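Myo-inositol phosphohydrolase (Mitsuokella multacida, PDB 4WU3) probably removes phosphate groups from inositol polyphosphates such as phytate, acting as a phosphatase of the PTP-like phytase family. Local coordinates at residues 438-443 with 589-594. The protein carries 2 engineered substitutions. Sequence-based numbering, arbitrary orientation.
Sequences GLRDWG and DQWKAD. With 4IP (inositol-(1,3,4,5)-tetrakisphosphate), chain F.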
loop_
_atom_site.group_PDB
_atom_site.type_symbol
_atom_site.label_atom_id
_atom_site.label_comp_id
_atom_site.label_asym_id
_atom_site.label_seq_id
_atom_site.Cartn_x
_atom_site.Cartn_y
_atom_site.Cartn_z
ATOM N N GLY A 438 4.728 -24.985 13.102
ATOM C CA GLY A 438 4.630 -23.897 12.129
ATOM C C GLY A 438 4.184 -22.618 12.816
ATOM O O GLY A 438 3.831 -22.629 13.983
ATOM N N LEU A 439 4.208 -21.511 12.089
ATOM C CA LEU A 439 3.757 -20.230 12.616
ATOM C C LEU A 439 2.417 -20.350 13.337
ATOM O O LEU A 439 1.485 -20.984 12.839
ATOM C CB LEU A 439 3.637 -19.236 11.463
ATOM C CG LEU A 439 2.980 -17.890 11.774
ATOM C CD1 LEU A 439 3.910 -17.040 12.628
ATOM C CD2 LEU A 439 2.638 -17.190 10.465
ATOM N N ARG A 440 2.322 -19.716 14.499
ATOM C CA ARG A 440 1.143 -19.826 15.381
ATOM C C ARG A 440 0.777 -21.258 15.801
ATOM O O ARG A 440 -0.333 -21.511 16.274
ATOM C CB ARG A 440 -0.076 -19.172 14.735
ATOM C CG ARG A 440 -0.066 -17.656 14.792
ATOM C CD ARG A 440 -1.296 -17.094 14.107
ATOM N NE ARG A 440 -1.191 -15.655 13.903
ATOM C CZ ARG A 440 -2.162 -14.899 13.404
ATOM N NH1 ARG A 440 -3.325 -15.443 13.062
ATOM N NH2 ARG A 440 -1.970 -13.594 13.269
ATOM N N ASP A 441 1.710 -22.188 15.651
ATOM C CA ASP A 441 1.430 -23.611 15.873
ATOM C C ASP A 441 0.263 -24.140 15.011
ATOM O O ASP A 441 -0.505 -25.005 15.441
ATOM C CB ASP A 441 1.169 -23.883 17.362
ATOM C CG ASP A 441 1.277 -25.369 17.711
ATOM O OD1 ASP A 441 1.947 -26.102 16.956
ATOM O OD2 ASP A 441 0.678 -25.807 18.720
ATOM N N TRP A 442 0.141 -23.634 13.788
ATOM C CA TRP A 442 -0.947 -24.039 12.897
ATOM C C TRP A 442 -0.453 -24.933 11.754
ATOM O O TRP A 442 -0.938 -24.852 10.621
ATOM C CB TRP A 442 -1.675 -22.816 12.329
ATOM C CG TRP A 442 -2.542 -22.113 13.328
ATOM C CD1 TRP A 442 -2.816 -22.517 14.602
ATOM C CD2 TRP A 442 -3.277 -20.902 13.127
ATOM N NE1 TRP A 442 -3.655 -21.621 15.217
ATOM C CE2 TRP A 442 -3.961 -20.623 14.331
ATOM C CE3 TRP A 442 -3.410 -20.016 12.055
ATOM C CZ2 TRP A 442 -4.770 -19.503 14.489
ATOM C CZ3 TRP A 442 -4.218 -18.902 12.210
ATOM C CH2 TRP A 442 -4.885 -18.654 13.424
ATOM N N GLY A 443 0.491 -25.811 12.076
ATOM C CA GLY A 443 1.042 -26.751 11.105
ATOM C C GLY A 443 0.025 -27.563 10.323
ATOM O O GLY A 443 0.285 -27.939 9.189
ATOM N N ASP A 589 -0.540 -5.732 18.034
ATOM C CA ASP A 589 0.228 -6.987 17.993
ATOM C C ASP A 589 -0.453 -8.156 18.715
ATOM O O ASP A 589 0.079 -9.261 18.729
ATOM C CB ASP A 589 1.653 -6.801 18.543
ATOM C CG ASP A 589 1.708 -6.798 20.069
ATOM O OD1 ASP A 589 0.808 -6.217 20.702
ATOM O OD2 ASP A 589 2.662 -7.374 20.636
ATOM N N GLN A 590 -1.621 -7.919 19.304
ATOM C CA GLN A 590 -2.299 -8.958 20.091
ATOM C C GLN A 590 -3.316 -9.705 19.244
ATOM O O GLN A 590 -4.521 -9.529 19.383
ATOM C CB GLN A 590 -2.951 -8.356 21.334
ATOM C CG GLN A 590 -1.927 -7.837 22.333
ATOM C CD GLN A 590 -2.552 -7.319 23.615
ATOM O OE1 GLN A 590 -3.354 -6.392 23.597
ATOM N NE2 GLN A 590 -2.179 -7.921 24.733
ATOM N N TRP A 591 -2.803 -10.556 18.368
ATOM C CA TRP A 591 -3.624 -11.232 17.377
ATOM C C TRP A 591 -4.649 -12.176 17.995
ATOM O O TRP A 591 -5.627 -12.532 17.342
ATOM C CB TRP A 591 -2.738 -11.987 16.382
ATOM C CG TRP A 591 -2.013 -13.171 16.941
ATOM C CD1 TRP A 591 -0.754 -13.193 17.487
ATOM C CD2 TRP A 591 -2.488 -14.519 16.978
ATOM N NE1 TRP A 591 -0.429 -14.472 17.874
ATOM C CE2 TRP A 591 -1.475 -15.306 17.568
ATOM C CE3 TRP A 591 -3.670 -15.135 16.574
ATOM C CZ2 TRP A 591 -1.610 -16.680 17.753
ATOM C CZ3 TRP A 591 -3.808 -16.498 16.769
ATOM C CH2 TRP A 591 -2.786 -17.255 17.358
ATOM N N LYS A 592 -4.442 -12.563 19.251
ATOM C CA LYS A 592 -5.321 -13.528 19.898
ATOM C C LYS A 592 -6.609 -12.908 20.394
ATOM O O LYS A 592 -7.512 -13.626 20.807
ATOM C CB LYS A 592 -4.621 -14.198 21.079
ATOM C CG LYS A 592 -3.482 -15.117 20.683
ATOM C CD LYS A 592 -2.769 -15.662 21.909
ATOM C CE LYS A 592 -1.490 -16.386 21.523
ATOM N NZ LYS A 592 -0.785 -16.955 22.710
ATOM N N ALA A 593 -6.697 -11.585 20.346
ATOM C CA ALA A 593 -7.823 -10.870 20.938
ATOM C C ALA A 593 -9.176 -11.371 20.447
ATOM O O ALA A 593 -10.038 -11.709 21.244
ATOM C CB ALA A 593 -7.689 -9.380 20.676
ATOM N N ASP A 594 -9.358 -11.413 19.134
ATOM C CA ASP A 594 -10.597 -11.901 18.531
ATOM C C ASP A 594 -10.884 -13.356 18.887
ATOM O O ASP A 594 -12.044 -13.756 18.978
ATOM C CB ASP A 594 -10.541 -11.759 17.001
ATOM C CG ASP A 594 -10.534 -10.302 16.541
ATOM O OD1 ASP A 594 -11.035 -9.425 17.289
ATOM O OD2 ASP A 594 -10.029 -10.034 15.422
HETATM C C1 4IP F . -1.950 -22.974 24.420
HETATM O O1 4IP F . -2.483 -24.028 25.222
HETATM C C2 4IP F . -0.493 -23.257 24.083
HETATM O O2 4IP F . 0.241 -23.464 25.283
HETATM C C3 4IP F . 0.149 -22.094 23.338
HETATM O O3 4IP F . 1.523 -22.391 23.077
HETATM C C4 4IP F . 0.042 -20.791 24.123
HETATM O O4 4IP F . 0.574 -19.723 23.329
HETATM C C5 4IP F . -1.415 -20.501 24.466
HETATM O O5 4IP F . -1.517 -19.310 25.250
HETATM C C6 4IP F . -2.060 -21.670 25.209
HETATM O O6 4IP F . -3.436 -21.390 25.477
HETATM P P1 4IP F . -3.057 -25.393 24.598
HETATM O O1P 4IP F . -4.342 -24.987 23.930
HETATM O O2P 4IP F . -3.216 -26.272 25.811
HETATM O O3P 4IP F . -1.972 -25.866 23.664
HETATM P P3 4IP F . 2.085 -22.367 21.564
HETATM O O4P 4IP F . 1.472 -21.123 20.966
HETATM O O5P 4IP F . 1.593 -23.668 20.971
HETATM O O6P 4IP F . 3.583 -22.278 21.720
HETATM P P4 4IP F . 1.688 -18.697 23.894
HETATM O O7P 4IP F . 2.749 -19.576 24.508
HETATM O O8P 4IP F . 2.142 -17.980 22.646
HETATM O O9P 4IP F . 0.917 -17.846 24.885
HETATM P P5 4IP F . -2.762 -18.304 25.024
HETATM O OPF 4IP F . -3.161 -18.473 23.566
HETATM O OPG 4IP F . -2.166 -16.953 25.361
HETATM O OPH 4IP F . -3.810 -18.788 25.999
#
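Arg-440 lies along the indole of Trp-591 in a cation-pi stack at the rim of an inositol phosphate pocket of this PTP-like phytase fold, joining the loop after strand 432-438 to the turn that leads into helix 593-613. From CB, which rests over one face of the Trp-442 ring near its rim, the arginine chain runs extended to NE. Its CG sits 3.5 Å from Trp-591 CZ2, and CD lies almost on the normal of the six-membered ring, 3.5 Å from its centroid, as a CH-pi contact. Beyond it, NE is 3.5 Å from Trp-591 CD2, above the middle of the indole, and CZ and NH1 pass over CE3. The guanidinium lies flat on the indole, the planes only 3° apart, while NH2 carries on over CG to Trp-591 CB, 3.6 Å away. That NH2 also forms a salt bridge with Asp-287 of the second subunit, so the stack also reaches the subunit interface. Trp-442 adds a third flat group: its CZ2 meets Trp-591 CZ3 at 3.9 Å, the two six-membered rings standing at 86°, and its NE1 is hydrogen-bonded to Asp-511 O. The opposite face of Trp-591 carries Lys-592 CG, so the indole is sandwiched between the arginine, methylenes and guanidinium alike, and the aliphatic part of the lysine. Replacing Trp-591 by an alanine would probably strip the Arg-440 guanidinium of its flat support, leaving its orientation to the salt bridge with Asp-287 of the second subunit, and deprive Lys-592 CG of the surface it packs on. Lys-592 and Asp-441 both belong to the pocket of the bound inositol tetrakisphosphate. Extended beyond CG, the lysine brings NZ among the ligand's phosphates, where it donates a hydrogen bond to the ester oxygen O4 at 3.1 Å.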